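Local coordinates for alanine racemase (PDB 3HUR), which belongs to the alanine racemase family, whose members join an N-terminal TIM-barrel domain to a C-terminal domain rich in beta strands, at residues V14-A19 against A52-E57; E25-T30 against S60-I65; A37-D42 against L46-L51. One frame throughout, in Å; residues are numbered along the deposited sequence.

Overall arrangement
All three contacts touch through helices, strands and loops of the N-terminal barrel and share neighbouring elements. Interactions 1 and 2 both use helix 16-30, interactions 1 and 3 both use helix 48-57, and interactions 2 and 3 reach the adjacent parallel strands 63-66 and 34-38. Interaction 1 is a buried helix-helix contact between apolar groups. Interaction 3, also largely buried, joins leucine and alanine packing to polar bonds at a helix start, where Asp42 is exposed and a sulfate binds. Interaction 2 is partly buried and wholly polar, an arginine of helix 16-30 reaching the loop before strand 63-66. Phe55 links the first two, and Leu51 packs on Leu16 and Ala19 between interactions 1 and 3.

Interaction 1 of 3, residues V14-A19 against A52-E57; sequences VDLDAA and AKAFQE
Leu16 and Ala54 meet through their CB atoms, 4.0 Å apart, where the first turn of helix 16-30 lies beside helix 48-57. Both CB atoms point across the interface, and because Ala54 adds nothing beyond its methyl the backbones come close, Leu16 CA to Ala54 CA 6.4 Å. One turn further on, Ala19 meets Phe55 obliquely. Phe55 CB leaves its helix at an angle to the interface, but with CG anti to the carbonyl carbon (chi1 -59°) the ring swings back toward Ala19. Its CE1 is the touching atom, lying 4.1 Å from Ala19 CB and 3.8 Å from Ala19 O. A small residue here leaves room for the large ring, just as Ala54 leaves room for the leucine. The branched end of Leu16 continues along the neighbouring helix to Pro50 and Leu51, while Leu378 of helix 377-381 also packs on Ala54.

Asp15 ends strand 10-15 and caps helix 16-30. Its OD1 takes the Ala18 N-H at 3.0 Å in a fairly straight bond (162°), arriving from above the carboxylate plane, and a weak second one from Asp17 N. Polar grip thus sets the helix start, whereas the interface itself rests on dispersion and close fit: its alignment depends on the shapes of small and large side chains rather than on directional bonds.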
ATOM      1  N   VAL A  14     -10.372   7.476 -24.002  1.00 27.10           N
ATOM      2  CA  VAL A  14     -10.131   8.890 -24.122  1.00 28.01           C
ATOM      3  C   VAL A  14     -10.834   9.440 -25.388  1.00 29.70           C
ATOM      4  O   VAL A  14     -10.475   9.102 -26.515  1.00 31.37           O
ATOM      5  CB  VAL A  14      -8.622   9.168 -24.282  1.00 28.09           C
ATOM      6  CG1 VAL A  14      -8.395  10.665 -24.465  1.00 26.93           C
ATOM      7  CG2 VAL A  14      -7.806   8.595 -23.109  1.00 25.34           C
ATOM      8  N   ASP A  15     -11.833  10.277 -25.202  1.00 30.42           N
ATOM      9  CA  ASP A  15     -12.599  10.805 -26.315  1.00 30.97           C
ATOM     10  C   ASP A  15     -11.997  12.128 -26.816  1.00 31.29           C
ATOM     11  O   ASP A  15     -12.119  13.182 -26.159  1.00 30.92           O
ATOM     12  CB  ASP A  15     -14.025  11.019 -25.844  1.00 31.40           C
ATOM     13  CG  ASP A  15     -14.817  11.839 -26.796  1.00 31.92           C
ATOM     14  OD1 ASP A  15     -14.227  12.304 -27.796  1.00 31.74           O
ATOM     15  OD2 ASP A  15     -16.014  12.030 -26.522  1.00 33.22           O
ATOM     16  N   LEU A  16     -11.361  12.080 -27.973  1.00 30.91           N
ATOM     17  CA  LEU A  16     -10.574  13.222 -28.426  1.00 30.61           C
ATOM     18  C   LEU A  16     -11.433  14.339 -28.899  1.00 31.63           C
ATOM     19  O   LEU A  16     -10.980  15.477 -28.881  1.00 30.58           O
ATOM     20  CB  LEU A  16      -9.595  12.839 -29.535  1.00 30.13           C
ATOM     21  CG  LEU A  16      -8.454  11.899 -29.113  1.00 28.85           C
ATOM     22  CD1 LEU A  16      -7.642  11.394 -30.307  1.00 24.27           C
ATOM     23  CD2 LEU A  16      -7.563  12.593 -28.082  1.00 26.07           C
ATOM     24  N   ASP A  17     -12.666  14.026 -29.302  1.00 33.26           N
ATOM     25  CA  ASP A  17     -13.639  15.059 -29.683  1.00 35.34           C
ATOM     26  C   ASP A  17     -13.928  15.946 -28.480  1.00 35.34           C
ATOM     27  O   ASP A  17     -14.023  17.162 -28.605  1.00 35.73           O
ATOM     28  CB  ASP A  17     -14.995  14.480 -30.121  1.00 35.96           C
ATOM     29  CG  ASP A  17     -14.972  13.837 -31.511  1.00 39.80           C
ATOM     30  OD1 ASP A  17     -14.452  14.421 -32.489  1.00 43.66           O
ATOM     31  OD2 ASP A  17     -15.535  12.731 -31.628  1.00 46.88           O
ATOM     32  N   ALA A  18     -14.104  15.312 -27.327  1.00 34.93           N
ATOM     33  CA  ALA A  18     -14.413  16.015 -26.108  1.00 34.82           C
ATOM     34  C   ALA A  18     -13.230  16.857 -25.680  1.00 35.09           C
ATOM     35  O   ALA A  18     -13.413  17.979 -25.212  1.00 35.72           O
ATOM     36  CB  ALA A  18     -14.849  15.041 -24.999  1.00 34.07           C
ATOM     37  N   ALA A  19     -12.011  16.379 -25.894  1.00 34.83           N
ATOM     38  CA  ALA A  19     -10.866  17.231 -25.580  1.00 35.17           C
ATOM     39  C   ALA A  19     -10.872  18.505 -26.463  1.00 35.25           C
ATOM     40  O   ALA A  19     -10.516  19.599 -26.004  1.00 34.72           O
ATOM     41  CB  ALA A  19      -9.508  16.463 -25.720  1.00 34.28           C
ATOM     42  N   ALA A  52      -2.448  16.256 -29.191  1.00 26.89           N
ATOM     43  CA  ALA A  52      -1.899  17.244 -30.102  1.00 28.32           C
ATOM     44  C   ALA A  52      -2.417  17.115 -31.537  1.00 29.40           C
ATOM     45  O   ALA A  52      -2.815  18.111 -32.121  1.00 31.36           O
ATOM     46  CB  ALA A  52      -0.435  17.204 -30.092  1.00 27.77           C
ATOM     47  N   LYS A  53      -2.415  15.919 -32.107  1.00 30.12           N
ATOM     48  CA  LYS A  53      -2.963  15.719 -33.432  1.00 30.55           C
ATOM     49  C   LYS A  53      -4.428  16.131 -33.486  1.00 31.41           C
ATOM     50  O   LYS A  53      -4.851  16.743 -34.446  1.00 31.82           O
ATOM     51  CB  LYS A  53      -2.891  14.262 -33.860  1.00 30.40           C
ATOM     52  CG  LYS A  53      -1.533  13.782 -34.239  1.00 32.38           C
ATOM     53  CD  LYS A  53      -1.616  12.300 -34.565  1.00 36.58           C
ATOM     54  CE  LYS A  53      -0.297  11.742 -35.079  1.00 40.90           C
ATOM     55  NZ  LYS A  53      -0.044  12.116 -36.519  1.00 43.69           N
ATOM     56  N   ALA A  54      -5.217  15.749 -32.494  1.00 32.15           N
ATOM     57  CA  ALA A  54      -6.608  16.185 -32.463  1.00 33.27           C
ATOM     58  C   ALA A  54      -6.699  17.732 -32.440  1.00 33.94           C
ATOM     59  O   ALA A  54      -7.583  18.306 -33.053  1.00 34.38           O
ATOM     60  CB  ALA A  54      -7.322  15.612 -31.279  1.00 32.70           C
ATOM     61  N   PHE A  55      -5.795  18.405 -31.744  1.00 33.98           N
ATOM     62  CA  PHE A  55      -5.903  19.848 -31.694  1.00 34.55           C
ATOM     63  C   PHE A  55      -5.465  20.508 -33.010  1.00 36.29           C
ATOM     64  O   PHE A  55      -5.991  21.576 -33.341  1.00 37.03           O
ATOM     65  CB  PHE A  55      -5.092  20.446 -30.545  1.00 33.56           C
ATOM     66  CG  PHE A  55      -5.480  19.957 -29.182  1.00 28.06           C
ATOM     67  CD1 PHE A  55      -6.748  19.577 -28.897  1.00 25.47           C
ATOM     68  CD2 PHE A  55      -4.536  19.885 -28.178  1.00 25.35           C
ATOM     69  CE1 PHE A  55      -7.071  19.142 -27.627  1.00 26.51           C
ATOM     70  CE2 PHE A  55      -4.853  19.461 -26.929  1.00 23.54           C
ATOM     71  CZ  PHE A  55      -6.111  19.077 -26.650  1.00 23.93           C
ATOM     72  N   GLN A  56      -4.492  19.911 -33.716  1.00 37.21           N
ATOM     73  CA  GLN A  56      -3.984  20.460 -35.009  1.00 38.18           C
ATOM     74  C   GLN A  56      -5.040  20.340 -36.109  1.00 38.90           C
ATOM     75  O   GLN A  56      -5.223  21.235 -36.912  1.00 39.23           O
ATOM     76  CB  GLN A  56      -2.706  19.745 -35.472  1.00 38.09           C
ATOM     77  CG  GLN A  56      -1.979  20.451 -36.599  1.00 36.85           C
ATOM     78  CD  GLN A  56      -0.622  19.823 -36.943  1.00 36.48           C
ATOM     79  OE1 GLN A  56       0.422  20.275 -36.478  1.00 39.57           O
ATOM     80  NE2 GLN A  56      -0.637  18.782 -37.752  1.00 34.61           N
ATOM     81  N   GLU A  57      -5.777  19.244 -36.096  1.00 39.60           N
ATOM     82  CA  GLU A  57      -6.685  18.940 -37.162  1.00 39.92           C
ATOM     83  C   GLU A  57      -7.935  19.768 -37.046  1.00 39.35           C
ATOM     84  O   GLU A  57      -8.585  20.058 -38.062  1.00 39.43           O
ATOM     85  CB  GLU A  57      -7.026  17.443 -37.181  1.00 40.52           C
ATOM     86  CG  GLU A  57      -8.526  17.081 -37.521  1.00 42.55           C
ATOM     87  CD  GLU A  57      -8.839  17.074 -39.007  1.00 45.33           C
ATOM     88  OE1 GLU A  57      -7.894  17.207 -39.790  1.00 47.92           O
ATOM     89  OE2 GLU A  57     -10.025  16.912 -39.393  1.00 48.43           O
TER

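Interaction 2 of 3, residues E25-T30 against S60-I65; sequences EIREWT and SADALI
On the side of the TIM barrel where helices lead into strands, Arg27 near the end of helix 16-30 reaches to Ser60 and Asp62 in the loop that enters strand 63-66. The touching is done by the two terminal nitrogens. Arg27 NH2 lies 2.8 Å from Asp62 OD2, forming a salt bridge whose hydrogen bond is weak because it is strongly bent (121°). Arg27 NH1 gives a second weak bond to the backbone carbonyl, 3.1 Å from Ser60 O. Both acceptors sit at the edge of the guanidinium, near its plane, as suits a group that donates outward from its rim. The carboxylate, however, is turned almost perpendicular to it (85° between the planes), so a single oxygen takes the contact and Asp62 OD1 stays 3.5 Å from Arg27 NH2.

Arginine suits this place because it is long and has several N-H groups. Its CG stands anti to the backbone N (chi1 -163°), which sends the chain off the helix toward the loop before it bends at chi3. In the barrel the strand lying between these elements is 34-38, the parallel neighbour of 63-66, and it shares in the network: Asp62 OD2 also accepts from Val35 N, and Arg27 NH2 also donates to Lys33 O. The aspartate therefore ties the strand entrance to the adjoining strand, while the arginine brings in the helix and packs on Val35. Ser60 contributes its carbonyl to the arginine, shares a hydrogen bond between its hydroxyl and Thr58 OG1, and touches Phe55 of helix 48-57 with its side chain.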
ATOM      1  N   GLU A  25     -14.534  25.468 -25.854  1.00 42.52           N
ATOM      2  CA  GLU A  25     -15.355  26.122 -24.828  1.00 43.00           C
ATOM      3  C   GLU A  25     -14.614  27.187 -24.125  1.00 42.76           C
ATOM      4  O   GLU A  25     -15.147  28.273 -23.892  1.00 42.64           O
ATOM      5  CB  GLU A  25     -15.808  25.158 -23.738  1.00 43.60           C
ATOM      6  CG  GLU A  25     -16.939  24.269 -24.138  1.00 46.27           C
ATOM      7  CD  GLU A  25     -18.249  24.991 -24.176  1.00 48.70           C
ATOM      8  OE1 GLU A  25     -18.660  25.581 -23.137  1.00 50.50           O
ATOM      9  OE2 GLU A  25     -18.866  24.934 -25.250  1.00 50.98           O
ATOM     10  N   ILE A  26     -13.394  26.861 -23.734  1.00 42.85           N
ATOM     11  CA  ILE A  26     -12.646  27.767 -22.905  1.00 43.48           C
ATOM     12  C   ILE A  26     -12.127  28.961 -23.730  1.00 44.66           C
ATOM     13  O   ILE A  26     -11.757  30.003 -23.165  1.00 44.67           O
ATOM     14  CB  ILE A  26     -11.527  27.043 -22.127  1.00 42.81           C
ATOM     15  CG1 ILE A  26     -11.138  27.855 -20.901  1.00 42.61           C
ATOM     16  CG2 ILE A  26     -10.304  26.802 -22.999  1.00 42.59           C
ATOM     17  CD1 ILE A  26     -12.229  27.965 -19.848  1.00 40.70           C
ATOM     18  N   ARG A  27     -12.084  28.793 -25.053  1.00 46.08           N
ATOM     19  CA  ARG A  27     -11.806  29.897 -25.975  1.00 47.55           C
ATOM     20  C   ARG A  27     -12.971  30.907 -25.899  1.00 48.44           C
ATOM     21  O   ARG A  27     -12.752  32.089 -25.737  1.00 47.51           O
ATOM     22  CB  ARG A  27     -11.650  29.407 -27.414  1.00 47.31           C
ATOM     23  CG  ARG A  27     -10.974  30.413 -28.344  1.00 48.41           C
ATOM     24  CD  ARG A  27     -10.996  29.960 -29.812  1.00 50.44           C
ATOM     25  NE  ARG A  27      -9.722  30.266 -30.471  1.00 53.66           N
ATOM     26  CZ  ARG A  27      -8.751  29.389 -30.729  1.00 55.50           C
ATOM     27  NH1 ARG A  27      -8.884  28.103 -30.413  1.00 58.18           N
ATOM     28  NH2 ARG A  27      -7.633  29.796 -31.321  1.00 55.30           N
ATOM     29  N   GLU A  28     -14.195  30.399 -26.005  1.00 49.48           N
ATOM     30  CA  GLU A  28     -15.381  31.234 -25.992  1.00 50.99           C
ATOM     31  C   GLU A  28     -15.603  31.837 -24.628  1.00 49.81           C
ATOM     32  O   GLU A  28     -16.182  32.897 -24.531  1.00 52.19           O
ATOM     33  CB  GLU A  28     -16.648  30.441 -26.379  1.00 51.91           C
ATOM     34  CG  GLU A  28     -16.620  29.825 -27.778  1.00 56.72           C
ATOM     35  CD  GLU A  28     -17.724  28.756 -27.986  1.00 63.68           C
ATOM     36  OE1 GLU A  28     -18.885  29.022 -27.561  1.00 68.06           O
ATOM     37  OE2 GLU A  28     -17.434  27.670 -28.580  1.00 65.89           O
ATOM     38  N   TRP A  29     -15.168  31.160 -23.580  1.00 48.04           N
ATOM     39  CA  TRP A  29     -15.433  31.588 -22.219  1.00 46.02           C
ATOM     40  C   TRP A  29     -14.569  32.787 -21.879  1.00 45.94           C
ATOM     41  O   TRP A  29     -14.933  33.612 -21.025  1.00 45.72           O
ATOM     42  CB  TRP A  29     -15.096  30.439 -21.282  1.00 45.05           C
ATOM     43  CG  TRP A  29     -15.350  30.638 -19.800  1.00 41.20           C
ATOM     44  CD1 TRP A  29     -14.408  30.836 -18.828  1.00 37.55           C
ATOM     45  CD2 TRP A  29     -16.615  30.570 -19.126  1.00 36.99           C
ATOM     46  NE1 TRP A  29     -15.014  30.911 -17.590  1.00 36.51           N
ATOM     47  CE2 TRP A  29     -16.368  30.752 -17.750  1.00 36.02           C
ATOM     48  CE3 TRP A  29     -17.941  30.397 -19.559  1.00 37.80           C
ATOM     49  CZ2 TRP A  29     -17.405  30.774 -16.797  1.00 37.04           C
ATOM     50  CZ3 TRP A  29     -18.977  30.398 -18.599  1.00 36.18           C
ATOM     51  CH2 TRP A  29     -18.694  30.593 -17.242  1.00 36.01           C
ATOM     52  N   THR A  30     -13.412  32.855 -22.517  1.00 45.46           N
ATOM     53  CA  THR A  30     -12.417  33.875 -22.203  1.00 45.18           C
ATOM     54  C   THR A  30     -12.246  34.866 -23.371  1.00 46.25           C
ATOM     55  O   THR A  30     -11.423  35.775 -23.307  1.00 46.28           O
ATOM     56  CB  THR A  30     -11.052  33.213 -21.821  1.00 44.61           C
ATOM     57  OG1 THR A  30     -10.426  32.637 -22.978  1.00 41.65           O
ATOM     58  CG2 THR A  30     -11.250  32.134 -20.752  1.00 42.81           C
ATOM     59  N   SER A  60      -8.072  23.836 -32.992  1.00 38.22           N
ATOM     60  CA  SER A  60      -8.598  24.267 -31.715  1.00 36.98           C
ATOM     61  C   SER A  60      -7.509  24.730 -30.791  1.00 36.02           C
ATOM     62  O   SER A  60      -7.808  25.326 -29.740  1.00 36.79           O
ATOM     63  CB  SER A  60      -9.463  23.178 -31.096  1.00 36.93           C
ATOM     64  OG  SER A  60      -8.685  22.076 -30.703  1.00 38.68           O
ATOM     65  N   ALA A  61      -6.256  24.502 -31.195  1.00 34.91           N
ATOM     66  CA  ALA A  61      -5.060  25.074 -30.539  1.00 33.93           C
ATOM     67  C   ALA A  61      -4.102  25.679 -31.579  1.00 33.43           C
ATOM     68  O   ALA A  61      -3.936  25.109 -32.630  1.00 32.69           O
ATOM     69  CB  ALA A  61      -4.332  24.009 -29.770  1.00 33.65           C
ATOM     70  N   ASP A  62      -3.438  26.782 -31.240  1.00 33.21           N
ATOM     71  CA  ASP A  62      -2.499  27.464 -32.125  1.00 33.87           C
ATOM     72  C   ASP A  62      -1.035  27.203 -31.775  1.00 33.93           C
ATOM     73  O   ASP A  62      -0.113  27.543 -32.547  1.00 34.90           O
ATOM     74  CB  ASP A  62      -2.757  28.980 -32.067  1.00 34.19           C
ATOM     75  CG  ASP A  62      -4.240  29.312 -32.163  1.00 36.27           C
ATOM     76  OD1 ASP A  62      -4.818  29.194 -33.275  1.00 39.54           O
ATOM     77  OD2 ASP A  62      -4.837  29.615 -31.115  1.00 34.67           O
ATOM     78  N   ALA A  63      -0.800  26.690 -30.576  1.00 32.80           N
ATOM     79  CA  ALA A  63       0.506  26.124 -30.230  1.00 31.40           C
ATOM     80  C   ALA A  63       0.366  25.026 -29.166  1.00 30.38           C
ATOM     81  O   ALA A  63      -0.707  24.771 -28.607  1.00 29.50           O
ATOM     82  CB  ALA A  63       1.417  27.176 -29.767  1.00 31.13           C
ATOM     83  N   LEU A  64       1.474  24.387 -28.887  1.00 29.73           N
ATOM     84  CA  LEU A  64       1.508  23.325 -27.907  1.00 29.12           C
ATOM     85  C   LEU A  64       2.631  23.649 -26.966  1.00 27.84           C
ATOM     86  O   LEU A  64       3.689  24.049 -27.417  1.00 27.13           O
ATOM     87  CB  LEU A  64       1.808  21.978 -28.587  1.00 29.03           C
ATOM     88  CG  LEU A  64       0.869  21.585 -29.720  1.00 28.63           C
ATOM     89  CD1 LEU A  64       1.428  20.356 -30.470  1.00 25.63           C
ATOM     90  CD2 LEU A  64      -0.505  21.349 -29.179  1.00 24.28           C
ATOM     91  N   ILE A  65       2.399  23.471 -25.667  1.00 27.70           N
ATOM     92  CA  ILE A  65       3.465  23.650 -24.646  1.00 27.59           C
ATOM     93  C   ILE A  65       3.721  22.295 -23.946  1.00 27.47           C
ATOM     94  O   ILE A  65       2.777  21.588 -23.570  1.00 27.36           O
ATOM     95  CB  ILE A  65       3.046  24.701 -23.573  1.00 27.38           C
ATOM     96  CG1 ILE A  65       2.536  25.993 -24.237  1.00 28.53           C
ATOM     97  CG2 ILE A  65       4.192  25.000 -22.659  1.00 27.34           C
ATOM     98  CD1 ILE A  65       2.019  27.166 -23.258  1.00 26.16           C
TER

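Interaction 3 of 3, residues A37-D42 against L46-L51; sequences AVLKAD and LGAIPL. With SO4 (sulfate ion), chain D.
Asp42 and Ala48 bring their CA atoms to 4.6 Å as the chain leaving strand 34-38 of the TIM barrel passes through the short, weakly bonded helix 41-45 before starting helix 48-57. This is a beta-alpha connection of the barrel, and Asp42, with left-handed phi and psi, lies in the turn that reverses it. Its carbonyl oxygen accepts from the residue just before helix 48-57, Gly47 N to Asp42 O 2.8 Å, with the donor tilted out of the carbonyl plane. Gly47 holds the N-cap position at backbone angles (phi 121°) where a CB would jam against the preceding carbonyl oxygen, so glycine fits.

Asp42 does a second job with its side chain. CG anti to the backbone N (chi1 -167°) lets OD2 reach the helix start, where Ala48 N donates to Asp42 OD2 at 2.8 Å in a nearly straight bond (170°), from above the carboxylate plane. A carboxylate suits this spot, since the N-H groups of a first helical turn lack carbonyl partners, and the helix end would probably favour a negative charge.

The rest of the contact is apolar. Leu39 divides its branches: CD1 touches Ala48, 3.6 Å from Ala48 O, and CD2 meets Leu51 CD1 at 4.0 Å. The small Ala48 admits both the leucine and the aspartate.

A sulfate, probably from the crystallisation liquor, accepts from Asp42 N through O4 at 2.7 Å and also binds Asn68 and Arg8 of the second subunit. One water donates to Asp42 OD2 at 2.7 Å and accepts from Ile49 N.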
ATOM      1  N   ALA A  37      -2.147  24.905 -26.038  1.00 34.52           N
ATOM      2  CA  ALA A  37      -2.568  23.706 -25.289  1.00 33.35           C
ATOM      3  C   ALA A  37      -1.384  23.208 -24.518  1.00 32.26           C
ATOM      4  O   ALA A  37      -0.345  22.952 -25.117  1.00 32.47           O
ATOM      5  CB  ALA A  37      -3.032  22.656 -26.236  1.00 33.06           C
ATOM      6  N   VAL A  38      -1.506  23.146 -23.189  1.00 31.32           N
ATOM      7  CA  VAL A  38      -0.422  22.674 -22.366  1.00 30.48           C
ATOM      8  C   VAL A  38      -0.612  21.157 -22.188  1.00 30.93           C
ATOM      9  O   VAL A  38      -1.640  20.694 -21.747  1.00 30.36           O
ATOM     10  CB  VAL A  38      -0.339  23.427 -20.996  1.00 31.09           C
ATOM     11  CG1 VAL A  38       0.842  22.928 -20.170  1.00 28.61           C
ATOM     12  CG2 VAL A  38      -0.201  24.946 -21.179  1.00 29.06           C
ATOM     13  N   LEU A  39       0.421  20.411 -22.530  1.00 30.81           N
ATOM     14  CA  LEU A  39       0.413  18.992 -22.494  1.00 30.93           C
ATOM     15  C   LEU A  39       1.599  18.513 -21.686  1.00 31.57           C
ATOM     16  O   LEU A  39       2.628  18.152 -22.238  1.00 34.43           O
ATOM     17  CB  LEU A  39       0.561  18.488 -23.914  1.00 30.88           C
ATOM     18  CG  LEU A  39      -0.686  18.699 -24.767  1.00 32.60           C
ATOM     19  CD1 LEU A  39      -0.419  18.056 -26.094  1.00 34.26           C
ATOM     20  CD2 LEU A  39      -1.961  18.097 -24.090  1.00 34.10           C
ATOM     21  N   LYS A  40       1.498  18.497 -20.374  1.00 30.79           N
ATOM     22  CA  LYS A  40       2.604  17.998 -19.592  1.00 29.56           C
ATOM     23  C   LYS A  40       2.319  16.556 -19.210  1.00 28.02           C
ATOM     24  O   LYS A  40       1.162  16.119 -19.205  1.00 26.40           O
ATOM     25  CB  LYS A  40       2.788  18.849 -18.364  1.00 30.23           C
ATOM     26  CG  LYS A  40       2.950  20.334 -18.640  1.00 33.16           C
ATOM     27  CD  LYS A  40       2.969  21.058 -17.330  1.00 37.95           C
ATOM     28  CE  LYS A  40       3.324  22.538 -17.423  1.00 39.96           C
ATOM     29  NZ  LYS A  40       3.260  23.044 -16.014  1.00 40.85           N
ATOM     30  N   ALA A  41       3.377  15.808 -18.935  1.00 26.89           N
ATOM     31  CA  ALA A  41       3.223  14.434 -18.444  1.00 27.54           C
ATOM     32  C   ALA A  41       2.431  13.579 -19.431  1.00 26.47           C
ATOM     33  O   ALA A  41       1.437  12.977 -19.070  1.00 25.39           O
ATOM     34  CB  ALA A  41       2.512  14.431 -17.056  1.00 27.62           C
ATOM     35  N   ASP A  42       2.863  13.598 -20.690  1.00 25.65           N
ATOM     36  CA  ASP A  42       2.217  12.857 -21.743  1.00 25.64           C
ATOM     37  C   ASP A  42       0.746  13.118 -21.789  1.00 24.18           C
ATOM     38  O   ASP A  42      -0.080  12.179 -21.715  1.00 24.48           O
ATOM     39  CB  ASP A  42       2.506  11.342 -21.575  1.00 26.92           C
ATOM     40  CG  ASP A  42       2.139  10.513 -22.822  1.00 30.21           C
ATOM     41  OD1 ASP A  42       2.028   9.277 -22.657  1.00 36.61           O
ATOM     42  OD2 ASP A  42       1.977  11.071 -23.947  1.00 33.45           O
ATOM     43  N   LEU A  46      -2.815  11.062 -20.572  1.00 26.46           N
ATOM     44  CA  LEU A  46      -3.846  10.633 -21.521  1.00 27.34           C
ATOM     45  C   LEU A  46      -3.322  10.516 -22.938  1.00 28.13           C
ATOM     46  O   LEU A  46      -3.994   9.915 -23.792  1.00 29.82           O
ATOM     47  CB  LEU A  46      -5.053  11.583 -21.519  1.00 27.55           C
ATOM     48  CG  LEU A  46      -5.747  11.724 -20.180  1.00 28.37           C
ATOM     49  CD1 LEU A  46      -7.029  12.475 -20.357  1.00 30.01           C
ATOM     50  CD2 LEU A  46      -6.000  10.365 -19.560  1.00 29.30           C
ATOM     51  N   GLY A  47      -2.148  11.091 -23.207  1.00 28.34           N
ATOM     52  CA  GLY A  47      -1.456  10.870 -24.472  1.00 27.53           C
ATOM     53  C   GLY A  47      -1.229  12.166 -25.219  1.00 26.93           C
ATOM     54  O   GLY A  47      -2.111  12.717 -25.790  1.00 26.82           O
ATOM     55  N   ALA A  48      -0.015  12.650 -25.231  1.00 27.15           N
ATOM     56  CA  ALA A  48       0.228  13.983 -25.769  1.00 27.34           C
ATOM     57  C   ALA A  48       0.078  13.993 -27.298  1.00 27.16           C
ATOM     58  O   ALA A  48      -0.503  14.879 -27.881  1.00 28.24           O
ATOM     59  CB  ALA A  48       1.579  14.465 -25.337  1.00 25.88           C
ATOM     60  N   ILE A  49       0.590  12.981 -27.949  1.00 27.43           N
ATOM     61  CA  ILE A  49       0.550  12.925 -29.393  1.00 27.21           C
ATOM     62  C   ILE A  49      -0.867  12.925 -29.951  1.00 27.90           C
ATOM     63  O   ILE A  49      -1.194  13.827 -30.692  1.00 28.77           O
ATOM     64  CB  ILE A  49       1.329  11.726 -29.861  1.00 27.15           C
ATOM     65  CG1 ILE A  49       2.740  11.860 -29.345  1.00 27.81           C
ATOM     66  CG2 ILE A  49       1.314  11.592 -31.355  1.00 26.27           C
ATOM     67  CD1 ILE A  49       3.769  11.596 -30.322  1.00 30.61           C
ATOM     68  N   PRO A  50      -1.715  11.935 -29.588  1.00 27.54           N
ATOM     69  CA  PRO A  50      -3.097  11.923 -30.034  1.00 27.49           C
ATOM     70  C   PRO A  50      -3.858  13.195 -29.674  1.00 27.39           C
ATOM     71  O   PRO A  50      -4.628  13.685 -30.480  1.00 26.87           O
ATOM     72  CB  PRO A  50      -3.707  10.709 -29.323  1.00 27.01           C
ATOM     73  CG  PRO A  50      -2.631  10.074 -28.587  1.00 27.51           C
ATOM     74  CD  PRO A  50      -1.347  10.666 -28.960  1.00 27.68           C
ATOM     75  N   LEU A  51      -3.657  13.699 -28.463  1.00 27.05           N
ATOM     76  CA  LEU A  51      -4.249  14.982 -28.068  1.00 26.85           C
ATOM     77  C   LEU A  51      -3.754  16.132 -29.020  1.00 26.55           C
ATOM     78  O   LEU A  51      -4.549  16.808 -29.640  1.00 24.93           O
ATOM     79  CB  LEU A  51      -3.946  15.275 -26.588  1.00 26.56           C
ATOM     80  CG  LEU A  51      -4.805  14.565 -25.522  1.00 25.32           C
ATOM     81  CD1 LEU A  51      -4.228  14.803 -24.131  1.00 22.34           C
ATOM     82  CD2 LEU A  51      -6.261  14.977 -25.587  1.00 23.19           C
TER
HETATM   83  S   SO4 D 397       6.489  14.460 -21.203  1.00 60.09           S
HETATM   84  O1  SO4 D 397       6.374  13.566 -20.064  1.00 60.27           O
HETATM   85  O2  SO4 D 397       6.831  15.869 -20.851  1.00 56.66           O
HETATM   86  O3  SO4 D 397       7.484  13.808 -22.053  1.00 59.23           O
HETATM   87  O4  SO4 D 397       5.176  14.433 -21.868  1.00 60.04           O
HETATM   88  O   HOH W   1       1.893  10.528 -26.605  1.00 28.78           O